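Local coordinates for periplasmic oligopeptide-binding protein (PDB 3ZS6) that binds oligopeptides in the periplasm and probably delivers them to an ABC transporter for uptake, at residues A[64-69]-A[143-148]; A[102-107]-A[149-154]; A[352-357]-A[397-402]; A[263-268]-A[426-431]. One frame throughout, in Å; residues are numbered along the deposited sequence.

Interaction 1 of 4, residues A[64-69]-A[143-148]; sequences WIFKLR and SYFPEL
With chi1 at -174° the ring of Phe145 is swung opposite its own backbone N, which leaves the CB of Phe145 to settle on the indole of Trp64. Trp64 differs, its CG lying anti to the carbonyl carbon and beside the backbone N, and this lays the indole across the start of the short 145-148 helix. Two CH-pi contacts occupy one face of the indole: CB of Phe145 stands 3.8 Å from the centroid of the five-membered ring of Trp64, and CD of Pro146 lies 3.6 Å from the centroid of its six-membered ring, only 18° off the normal. CG of Pro146 extends the cover to CZ3 of Trp64, at 3.5 Å. The carbonyl O of Ser143 comes instead to the indole edge, 3.5 Å from CZ2 of Trp64. The Phe145 and Trp64 rings meet obliquely, planes 37° apart. Phe66, two residues along the strand, presents its edge, with CZ 4.1 Å from CD2 of Phe145. No hydrogen bond crosses between 64-69 and 143-148, so the contact is sheet-on-helix packing, aromatic residues from one side of a strand set against a short helix; NE1 of Trp64 has a weak bond to the carbonyl O of Val142. The strand 63-68 runs between strands 48-60 and 133-137 of an antiparallel sheet. Trp56 from the former touches Pro146, Val136 from the latter touches Phe145, and His58 stacks on Trp64.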
# COMPACT_ATOMS: atom_id res chain seq x y z
N TRP A 64 5.24 -15.06 -19.25
CA TRP A 64 6.08 -13.88 -19.46
C TRP A 64 7.56 -14.25 -19.48
O TRP A 64 8.02 -15.10 -18.71
CB TRP A 64 5.84 -12.84 -18.35
CG TRP A 64 4.50 -12.15 -18.42
CD1 TRP A 64 3.32 -12.59 -17.88
CD2 TRP A 64 4.22 -10.89 -19.04
NE1 TRP A 64 2.32 -11.68 -18.14
CE2 TRP A 64 2.84 -10.63 -18.85
CE3 TRP A 64 4.99 -9.97 -19.76
CZ2 TRP A 64 2.22 -9.49 -19.35
CZ3 TRP A 64 4.38 -8.83 -20.25
CH2 TRP A 64 3.01 -8.59 -20.04
N ILE A 65 8.32 -13.60 -20.36
CA ILE A 65 9.77 -13.78 -20.41
C ILE A 65 10.45 -12.46 -20.05
O ILE A 65 10.11 -11.42 -20.60
CB ILE A 65 10.23 -14.21 -21.83
CG1 ILE A 65 9.64 -15.56 -22.21
CG2 ILE A 65 11.76 -14.27 -21.90
CD1 ILE A 65 10.23 -16.72 -21.45
N PHE A 66 11.39 -12.51 -19.11
CA PHE A 66 12.18 -11.34 -18.74
C PHE A 66 13.64 -11.57 -19.11
O PHE A 66 14.25 -12.57 -18.70
CB PHE A 66 12.07 -11.05 -17.23
CG PHE A 66 10.68 -10.62 -16.78
CD1 PHE A 66 9.72 -11.57 -16.47
CD2 PHE A 66 10.35 -9.28 -16.69
CE1 PHE A 66 8.45 -11.19 -16.05
CE2 PHE A 66 9.09 -8.89 -16.28
CZ PHE A 66 8.13 -9.84 -15.96
N LYS A 67 14.20 -10.66 -19.89
CA LYS A 67 15.61 -10.74 -20.25
C LYS A 67 16.39 -9.81 -19.35
O LYS A 67 16.18 -8.59 -19.37
CB LYS A 67 15.82 -10.37 -21.72
CG LYS A 67 15.44 -11.46 -22.70
CD LYS A 67 16.29 -12.72 -22.50
CE LYS A 67 17.75 -12.51 -22.88
NZ LYS A 67 18.47 -11.60 -21.92
N LEU A 68 17.27 -10.38 -18.54
CA LEU A 68 18.03 -9.59 -17.59
C LEU A 68 19.26 -8.96 -18.24
O LEU A 68 19.87 -9.54 -19.15
CB LEU A 68 18.45 -10.44 -16.39
CG LEU A 68 17.39 -11.31 -15.72
CD1 LEU A 68 17.95 -11.90 -14.44
CD2 LEU A 68 16.10 -10.51 -15.44
N ARG A 69 19.63 -7.77 -17.79
CA ARG A 69 20.89 -7.18 -18.21
C ARG A 69 22.00 -7.99 -17.56
O ARG A 69 21.76 -8.68 -16.55
CB ARG A 69 20.98 -5.71 -17.81
CG ARG A 69 21.10 -5.48 -16.31
CD ARG A 69 20.95 -4.00 -15.96
NE ARG A 69 19.60 -3.52 -16.20
CZ ARG A 69 19.21 -2.87 -17.30
NH1 ARG A 69 20.07 -2.60 -18.28
NH2 ARG A 69 17.94 -2.49 -17.41
N SER A 143 -2.35 -9.22 -17.93
CA SER A 143 -1.81 -8.39 -19.01
C SER A 143 -0.80 -7.36 -18.49
O SER A 143 0.01 -6.84 -19.25
CB SER A 143 -2.93 -7.69 -19.77
OG SER A 143 -3.57 -6.73 -18.94
N TYR A 144 -0.87 -7.07 -17.20
CA TYR A 144 -0.07 -6.02 -16.59
C TYR A 144 0.98 -6.58 -15.64
O TYR A 144 1.53 -5.87 -14.80
CB TYR A 144 -0.98 -5.05 -15.83
CG TYR A 144 -1.96 -5.76 -14.90
CD1 TYR A 144 -1.59 -6.09 -13.60
CD2 TYR A 144 -3.24 -6.09 -15.33
CE1 TYR A 144 -2.47 -6.73 -12.75
CE2 TYR A 144 -4.13 -6.73 -14.49
CZ TYR A 144 -3.75 -7.05 -13.20
OH TYR A 144 -4.63 -7.69 -12.37
N PHE A 145 1.28 -7.87 -15.78
CA PHE A 145 2.15 -8.53 -14.81
C PHE A 145 3.44 -7.77 -14.50
O PHE A 145 3.89 -7.76 -13.36
CB PHE A 145 2.45 -9.98 -15.19
CG PHE A 145 3.22 -10.71 -14.13
CD1 PHE A 145 2.61 -11.02 -12.91
CD2 PHE A 145 4.56 -11.03 -14.30
CE1 PHE A 145 3.31 -11.67 -11.90
CE2 PHE A 145 5.27 -11.68 -13.30
CZ PHE A 145 4.64 -12.00 -12.09
N PRO A 146 4.05 -7.12 -15.51
CA PRO A 146 5.31 -6.45 -15.17
C PRO A 146 5.18 -5.36 -14.09
O PRO A 146 6.15 -5.15 -13.37
CB PRO A 146 5.77 -5.86 -16.52
CG PRO A 146 5.17 -6.80 -17.54
CD PRO A 146 3.82 -7.19 -16.96
N GLU A 147 4.02 -4.71 -13.98
CA GLU A 147 3.80 -3.73 -12.92
C GLU A 147 4.05 -4.30 -11.53
O GLU A 147 4.60 -3.62 -10.66
CB GLU A 147 2.37 -3.17 -12.97
CG GLU A 147 2.15 -2.09 -14.00
CD GLU A 147 0.74 -1.52 -13.95
OE1 GLU A 147 0.42 -0.76 -13.00
OE2 GLU A 147 -0.04 -1.82 -14.87
N LEU A 148 3.60 -5.53 -11.31
CA LEU A 148 3.74 -6.17 -10.01
C LEU A 148 5.20 -6.36 -9.61
O LEU A 148 5.56 -6.21 -8.44
CB LEU A 148 3.02 -7.53 -9.98
CG LEU A 148 1.50 -7.50 -9.74
CD1 LEU A 148 0.78 -6.86 -10.92
CD2 LEU A 148 0.95 -8.90 -9.48

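Interaction 2 of 4, residues A[102-107]-A[149-154]; sequences TILVEF and TAMAPL
Leu104 projects its side chain into the bend formed by Met151, Pro153 and Leu154, joining two irregular connections of the solute-binding fold: 102-107, which has helical backbone angles without regular bonding, and 149-154, which closes in a 3-10 turn. The two branches of Leu104 are not equivalent here. CD1 carries the contact, reaching CB of Met151 at 3.6 Å and CD of Pro153 at 3.9 Å, and the side chains of Met151 and Pro153 run at an oblique angle to that of Leu104. An extended second torsion (chi2 -175°) carries CD1 outward to these two residues, while CB stays behind to meet Leu154, whose CD1 lies 4.1 Å away. Met151 offers mainly the root of its side chain; in the conformer modelled here its end leads away from Leu104. All five touching residues are buried and apolar, and no hydrogen bond links the segments. Nearby, Leu92 of helix 82-93 touches both Val105 and Leu154, and Ile42 touches Met151. The backbone of the turn is closed by Leu154 N to Met151 O at 3.2 Å, and CB of Val105 lies 4.4 Å from CD2 of Leu154.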
# COMPACT_ATOMS: atom_id res chain seq x y z
N THR A 102 2.15 -12.37 0.66
CA THR A 102 2.15 -13.39 -0.39
C THR A 102 1.24 -13.03 -1.57
O THR A 102 1.27 -13.68 -2.61
CB THR A 102 1.73 -14.77 0.18
OG1 THR A 102 0.48 -14.65 0.85
CG2 THR A 102 2.79 -15.29 1.16
N ILE A 103 0.42 -11.99 -1.41
CA ILE A 103 -0.55 -11.63 -2.45
C ILE A 103 0.10 -11.37 -3.81
O ILE A 103 -0.46 -11.73 -4.84
CB ILE A 103 -1.41 -10.41 -2.04
CG1 ILE A 103 -0.52 -9.21 -1.68
CG2 ILE A 103 -2.34 -10.78 -0.87
CD1 ILE A 103 -1.28 -7.92 -1.41
N LEU A 104 1.28 -10.76 -3.82
CA LEU A 104 1.93 -10.42 -5.09
C LEU A 104 2.43 -11.64 -5.87
O LEU A 104 2.41 -11.64 -7.10
CB LEU A 104 3.09 -9.42 -4.89
CG LEU A 104 2.66 -7.98 -4.63
CD1 LEU A 104 3.87 -7.05 -4.58
CD2 LEU A 104 1.68 -7.52 -5.69
N VAL A 105 2.87 -12.67 -5.16
CA VAL A 105 3.36 -13.87 -5.83
C VAL A 105 2.21 -14.82 -6.13
O VAL A 105 2.36 -15.82 -6.83
CB VAL A 105 4.45 -14.57 -4.99
CG1 VAL A 105 3.81 -15.36 -3.85
CG2 VAL A 105 5.30 -15.48 -5.88
N GLU A 106 1.03 -14.49 -5.61
CA GLU A 106 -0.13 -15.36 -5.74
C GLU A 106 -0.56 -15.59 -7.19
O GLU A 106 -1.17 -16.61 -7.50
CB GLU A 106 -1.30 -14.80 -4.91
CG GLU A 106 -2.12 -15.85 -4.19
CD GLU A 106 -3.14 -15.23 -3.25
OE1 GLU A 106 -2.72 -14.66 -2.22
OE2 GLU A 106 -4.35 -15.30 -3.55
N PHE A 107 -0.23 -14.65 -8.08
CA PHE A 107 -0.59 -14.80 -9.49
C PHE A 107 0.27 -15.86 -10.17
O PHE A 107 -0.09 -16.38 -11.23
CB PHE A 107 -0.47 -13.47 -10.25
CG PHE A 107 -1.43 -12.41 -9.81
CD1 PHE A 107 -2.21 -12.58 -8.68
CD2 PHE A 107 -1.55 -11.23 -10.53
CE1 PHE A 107 -3.10 -11.59 -8.27
CE2 PHE A 107 -2.43 -10.24 -10.13
CZ PHE A 107 -3.20 -10.42 -9.00
N THR A 149 6.04 -6.69 -10.59
CA THR A 149 7.45 -6.98 -10.35
C THR A 149 8.24 -5.73 -9.95
O THR A 149 9.40 -5.83 -9.56
CB THR A 149 8.13 -7.62 -11.60
OG1 THR A 149 8.34 -6.61 -12.60
CG2 THR A 149 7.25 -8.72 -12.19
N ALA A 150 7.61 -4.56 -10.05
CA ALA A 150 8.26 -3.32 -9.63
C ALA A 150 8.11 -3.03 -8.13
O ALA A 150 8.71 -2.09 -7.62
CB ALA A 150 7.76 -2.13 -10.47
N MET A 151 7.33 -3.84 -7.42
CA MET A 151 7.10 -3.64 -5.98
C MET A 151 8.16 -4.32 -5.12
O MET A 151 8.78 -5.30 -5.54
CB MET A 151 5.70 -4.14 -5.60
CG MET A 151 4.55 -3.26 -6.10
SD MET A 151 4.63 -1.55 -5.50
CE MET A 151 5.44 -0.73 -6.86
N ALA A 152 8.33 -3.85 -3.89
CA ALA A 152 9.40 -4.33 -3.02
C ALA A 152 9.41 -5.83 -2.73
O ALA A 152 10.48 -6.45 -2.72
CB ALA A 152 9.47 -3.51 -1.73
N PRO A 153 8.24 -6.43 -2.50
CA PRO A 153 8.32 -7.85 -2.12
C PRO A 153 8.77 -8.76 -3.26
O PRO A 153 9.13 -9.91 -2.99
CB PRO A 153 6.90 -8.19 -1.67
CG PRO A 153 6.27 -6.84 -1.33
CD PRO A 153 6.87 -5.91 -2.35
N LEU A 154 8.77 -8.29 -4.51
CA LEU A 154 9.27 -9.12 -5.61
C LEU A 154 10.71 -8.81 -6.02
O LEU A 154 11.23 -9.39 -6.98
CB LEU A 154 8.31 -9.11 -6.82
CG LEU A 154 6.90 -9.69 -6.53
CD1 LEU A 154 5.99 -9.61 -7.76
CD2 LEU A 154 6.99 -11.13 -6.03

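Interaction 3 of 4, residues A[352-357]-A[397-402]; sequences TLTYNT and GKVQIA
Thr354 N donates to Ile401 O at 2.9 Å, a nearly straight bond (165° at the hydrogen) between two parallel strands. Leu353 pairs with Ile401 and Thr354 with Ala402. Ile401 also donates through its N to Thr352 O, weakly, and the CA of Ala402 makes a C-H...O contact of 3.1 Å with Thr354 O. Ahead of the pairing, a side chain takes over from the backbone: OE1 of Gln400 accepts from Thr352 N at 3.0 Å, the donor tilted 20° from the carbonyl plane. The Gln400 chain is extended beyond CG (chi2 -179°), which carries the amide across to the neighbouring strand. Its NE2 bonds Asp270, which should fix the amide's rotation. A water bridges the two segments beside Gln400, donating to Thr352 O, accepting from Gln400 N at 2.9 Å, and hydrogen-bonded to OG1 of Thr354 at 2.8 Å. That hydroxyl also bonds Glu383. On the face bearing Leu353 and Ile401, CD1 of Leu353 touches CG2 of Ile401 at 3.5 Å; on the other, CG1 of Val399 packs across the Thr354 side chain at about a right angle. Strand 350-356 lies between 379-385 and 401-407, all parallel and linked by beta-alpha-beta crossovers, so this contact pairs the first strand with the third. Helix 359-376 covers the Leu353 face through Ala365, helix 387-395 the Thr354 face through Leu390, and strand 260-266 flanks 401-407.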
# COMPACT_ATOMS: atom_id res chain seq x y z
N THR A 352 -13.78 -0.31 20.86
CA THR A 352 -12.53 0.44 20.92
C THR A 352 -12.12 0.80 19.49
O THR A 352 -12.15 -0.05 18.60
CB THR A 352 -11.42 -0.37 21.62
OG1 THR A 352 -11.75 -0.50 23.01
CG2 THR A 352 -10.07 0.33 21.50
N LEU A 353 -11.79 2.07 19.27
CA LEU A 353 -11.34 2.55 17.96
C LEU A 353 -9.84 2.84 18.00
O LEU A 353 -9.39 3.80 18.63
CB LEU A 353 -12.13 3.79 17.53
CG LEU A 353 -11.71 4.59 16.29
CD1 LEU A 353 -11.57 3.70 15.07
CD2 LEU A 353 -12.70 5.73 16.02
N THR A 354 -9.06 1.99 17.35
CA THR A 354 -7.62 2.12 17.41
C THR A 354 -7.06 2.77 16.14
O THR A 354 -7.46 2.41 15.03
CB THR A 354 -6.96 0.75 17.62
OG1 THR A 354 -7.57 0.10 18.75
CG2 THR A 354 -5.46 0.89 17.86
N TYR A 355 -6.14 3.72 16.30
CA TYR A 355 -5.47 4.34 15.16
C TYR A 355 -3.99 4.55 15.47
O TYR A 355 -3.60 4.54 16.63
CB TYR A 355 -6.12 5.68 14.80
CG TYR A 355 -5.94 6.73 15.87
CD1 TYR A 355 -6.85 6.83 16.92
CD2 TYR A 355 -4.87 7.61 15.84
CE1 TYR A 355 -6.69 7.79 17.91
CE2 TYR A 355 -4.71 8.58 16.82
CZ TYR A 355 -5.62 8.66 17.85
OH TYR A 355 -5.45 9.62 18.84
N ASN A 356 -3.18 4.75 14.43
CA ASN A 356 -1.77 5.02 14.65
C ASN A 356 -1.54 6.49 14.91
O ASN A 356 -2.07 7.35 14.20
CB ASN A 356 -0.89 4.52 13.48
CG ASN A 356 -1.28 5.14 12.16
OD1 ASN A 356 -2.39 4.93 11.68
ND2 ASN A 356 -0.37 5.91 11.57
N THR A 357 -0.77 6.77 15.96
CA THR A 357 -0.50 8.13 16.43
C THR A 357 -0.19 9.09 15.28
O THR A 357 0.78 8.88 14.54
CB THR A 357 0.66 8.14 17.44
OG1 THR A 357 0.41 7.15 18.46
CG2 THR A 357 0.83 9.52 18.08
N GLY A 397 -6.36 -9.56 14.57
CA GLY A 397 -7.71 -9.25 15.01
C GLY A 397 -7.80 -8.84 16.47
O GLY A 397 -8.79 -9.13 17.13
N LYS A 398 -6.78 -8.15 16.98
CA LYS A 398 -6.78 -7.69 18.37
C LYS A 398 -7.35 -6.28 18.54
O LYS A 398 -7.24 -5.67 19.61
CB LYS A 398 -5.37 -7.79 18.96
CG LYS A 398 -4.91 -9.23 19.09
CD LYS A 398 -3.51 -9.36 19.65
CE LYS A 398 -3.11 -10.83 19.71
NZ LYS A 398 -1.85 -11.03 20.46
N VAL A 399 -7.94 -5.76 17.47
CA VAL A 399 -8.61 -4.47 17.49
C VAL A 399 -9.99 -4.68 16.85
O VAL A 399 -10.16 -5.59 16.04
CB VAL A 399 -7.80 -3.40 16.70
CG1 VAL A 399 -6.57 -2.97 17.50
CG2 VAL A 399 -7.39 -3.94 15.34
N GLN A 400 -10.95 -3.84 17.22
CA GLN A 400 -12.33 -4.00 16.77
C GLN A 400 -12.64 -3.11 15.57
O GLN A 400 -13.09 -3.57 14.52
CB GLN A 400 -13.30 -3.68 17.91
CG GLN A 400 -13.27 -4.67 19.05
CD GLN A 400 -14.26 -4.32 20.14
OE1 GLN A 400 -14.16 -3.26 20.76
NE2 GLN A 400 -15.24 -5.20 20.35
N ILE A 401 -12.41 -1.81 15.75
CA ILE A 401 -12.50 -0.85 14.67
C ILE A 401 -11.13 -0.19 14.62
O ILE A 401 -10.60 0.18 15.67
CB ILE A 401 -13.57 0.23 14.94
CG1 ILE A 401 -14.92 -0.43 15.26
CG2 ILE A 401 -13.66 1.19 13.77
CD1 ILE A 401 -16.05 0.57 15.52
N ALA A 402 -10.55 -0.08 13.44
CA ALA A 402 -9.18 0.41 13.33
C ALA A 402 -8.97 1.28 12.10
O ALA A 402 -9.54 1.03 11.04
CB ALA A 402 -8.19 -0.75 13.35
O HOH W 1 -9.87 -1.52 18.52

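Interaction 4 of 4, residues A[263-268]-A[426-431]; sequences YYYLKN and QNTVGY
CB of Val429 is 3.2 Å from the carbonyl O of Leu266, against the end of strand 260-266. CG1, held anti to the carbonyl carbon of Val429 (chi1 -56°), passes over the same backbone, near both O and N of Leu266, and comes to 3.8 Å from CD2 of Tyr265, obliquely to that ring. CG2 turns instead toward the side chain of Asn268, which runs alongside Val429 in the same direction. The backbone supplies the direct polar tie: Asn268 N donates to Val429 O at 3.0 Å, with the donor N in the carbonyl plane and an angle of 151° at the hydrogen. Beside it, OG1 of Thr428 sits at the edge of the Tyr265 ring, 3.4 Å from CD2. Two waters extend the junction. One joins OH of Tyr263 to OG1 of Thr428; the other lies 2.6 Å from OH of Tyr265 and donates to the carbonyl O of Thr428, while the Tyr265 hydroxyl also bonds the carbonyl O of Arg394. An Asx motif braces 427-431: OD1 of Asn427 accepts from Gly430 N at 3.0 Å and from Tyr431 N, both from one face of its amide plane; ND2 of Asn427 returns a bond to Tyr431 O. The disulfide Cys422-Cys432 flanks this loop. Gln426, at its start, packs on an apolar side chain of the bound peptide. The loop runs from helix 414-417 toward helix 434-443, and strand 260-266 lies between strands 401-407 and 470-480, with His395 of helix 387-395 touching Thr428.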
# COMPACT_ATOMS: atom_id res chain seq x y z
N TYR A 263 -9.92 4.02 5.02
CA TYR A 263 -11.08 3.28 5.50
C TYR A 263 -10.88 2.71 6.90
O TYR A 263 -9.74 2.58 7.39
CB TYR A 263 -11.43 2.15 4.53
CG TYR A 263 -10.46 0.98 4.53
CD1 TYR A 263 -10.65 -0.10 5.37
CD2 TYR A 263 -9.36 0.96 3.66
CE1 TYR A 263 -9.77 -1.19 5.37
CE2 TYR A 263 -8.47 -0.12 3.64
CZ TYR A 263 -8.68 -1.19 4.50
OH TYR A 263 -7.82 -2.26 4.49
N TYR A 264 -11.99 2.38 7.55
CA TYR A 264 -11.93 1.77 8.86
C TYR A 264 -12.10 0.25 8.76
O TYR A 264 -13.08 -0.26 8.21
CB TYR A 264 -12.97 2.37 9.81
CG TYR A 264 -12.55 3.67 10.47
CD1 TYR A 264 -11.23 4.11 10.41
CD2 TYR A 264 -13.46 4.45 11.15
CE1 TYR A 264 -10.85 5.30 11.02
CE2 TYR A 264 -13.09 5.63 11.77
CZ TYR A 264 -11.78 6.06 11.70
OH TYR A 264 -11.42 7.25 12.32
N TYR A 265 -11.11 -0.44 9.28
CA TYR A 265 -11.13 -1.87 9.44
C TYR A 265 -12.21 -2.20 10.45
O TYR A 265 -12.41 -1.46 11.41
CB TYR A 265 -9.75 -2.26 9.95
CG TYR A 265 -9.55 -3.58 10.67
CD1 TYR A 265 -10.09 -3.80 11.94
CD2 TYR A 265 -8.72 -4.55 10.13
CE1 TYR A 265 -9.85 -4.98 12.61
CE2 TYR A 265 -8.48 -5.73 10.78
CZ TYR A 265 -9.04 -5.95 12.03
OH TYR A 265 -8.78 -7.12 12.68
N LEU A 266 -12.94 -3.28 10.19
CA LEU A 266 -13.89 -3.84 11.15
C LEU A 266 -13.57 -5.32 11.35
O LEU A 266 -13.42 -6.06 10.37
CB LEU A 266 -15.33 -3.71 10.65
CG LEU A 266 -15.92 -2.33 10.37
CD1 LEU A 266 -17.36 -2.48 9.84
CD2 LEU A 266 -15.91 -1.44 11.62
N LYS A 267 -13.46 -5.74 12.60
CA LYS A 267 -13.18 -7.14 12.91
C LYS A 267 -14.41 -7.97 12.61
O LYS A 267 -15.37 -7.97 13.38
CB LYS A 267 -12.83 -7.28 14.39
CG LYS A 267 -12.49 -8.69 14.83
CD LYS A 267 -12.29 -8.72 16.34
CE LYS A 267 -12.12 -10.13 16.87
NZ LYS A 267 -12.09 -10.13 18.36
N ASN A 268 -14.39 -8.68 11.48
CA ASN A 268 -15.58 -9.40 11.02
C ASN A 268 -15.96 -10.61 11.89
O ASN A 268 -17.07 -11.13 11.78
CB ASN A 268 -15.45 -9.83 9.56
CG ASN A 268 -15.72 -8.68 8.58
OD1 ASN A 268 -15.30 -7.53 8.80
ND2 ASN A 268 -16.44 -8.99 7.51
N GLN A 426 -3.60 -10.14 2.96
CA GLN A 426 -3.88 -8.76 3.35
C GLN A 426 -5.38 -8.51 3.57
O GLN A 426 -5.83 -7.36 3.70
CB GLN A 426 -3.28 -7.76 2.34
CG GLN A 426 -1.76 -7.64 2.42
CD GLN A 426 -1.30 -6.94 3.70
OE1 GLN A 426 -1.90 -5.95 4.12
NE2 GLN A 426 -0.24 -7.45 4.31
N ASN A 427 -6.16 -9.58 3.60
CA ASN A 427 -7.55 -9.53 4.05
C ASN A 427 -7.54 -9.64 5.58
O ASN A 427 -7.64 -10.73 6.15
CB ASN A 427 -8.35 -10.67 3.42
CG ASN A 427 -9.84 -10.64 3.80
OD1 ASN A 427 -10.22 -10.09 4.83
ND2 ASN A 427 -10.66 -11.25 2.96
N THR A 428 -7.36 -8.50 6.24
CA THR A 428 -7.23 -8.50 7.69
C THR A 428 -8.59 -8.43 8.40
O THR A 428 -8.71 -8.91 9.53
CB THR A 428 -6.28 -7.38 8.19
OG1 THR A 428 -6.78 -6.09 7.80
CG2 THR A 428 -4.86 -7.57 7.61
N VAL A 429 -9.61 -7.87 7.75
CA VAL A 429 -10.95 -7.82 8.38
C VAL A 429 -11.57 -9.21 8.52
O VAL A 429 -12.46 -9.42 9.35
CB VAL A 429 -11.93 -6.89 7.64
CG1 VAL A 429 -11.34 -5.48 7.53
CG2 VAL A 429 -12.29 -7.46 6.25
N GLY A 430 -11.10 -10.15 7.71
CA GLY A 430 -11.53 -11.54 7.81
C GLY A 430 -12.81 -11.82 7.05
O GLY A 430 -13.62 -12.64 7.46
N TYR A 431 -13.00 -11.12 5.94
CA TYR A 431 -14.20 -11.28 5.14
C TYR A 431 -14.01 -12.45 4.19
O TYR A 431 -12.89 -12.72 3.75
CB TYR A 431 -14.46 -9.99 4.36
CG TYR A 431 -15.66 -9.99 3.44
CD1 TYR A 431 -16.95 -9.89 3.94
CD2 TYR A 431 -15.50 -10.05 2.06
CE1 TYR A 431 -18.05 -9.87 3.10
CE2 TYR A 431 -16.59 -10.04 1.21
CZ TYR A 431 -17.86 -9.94 1.73
OH TYR A 431 -18.94 -9.92 0.87
O HOH W 2 -8.32 -4.15 6.06
O HOH W 3 -10.29 -9.04 11.84

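Interactions 1, 2 and 3 are buried and 4 partly so; only 3 and 4 have hydrogen bonds across their segments. Interactions 1 and 2, both apolar, adjoin, as segments 143-148 and 149-154 are consecutive, and Leu148 packs on Phe107 and Leu154. Interactions 3 and 4 share one mixed sheet, where strands 401-407 and 260-266 are neighbours, and backbone bonds probably join Ala402 to Tyr265 and Gln400 to Lys267. Their chemistry is more polar: strand pairing with a water in interaction 3, one direct bond and two waters in interaction 4. Interactions 1 and 3 lie on opposite sides of the chain's centre, their centres about 38 Å apart, while Ile103 touching Gln426 connects interactions 2 and 4.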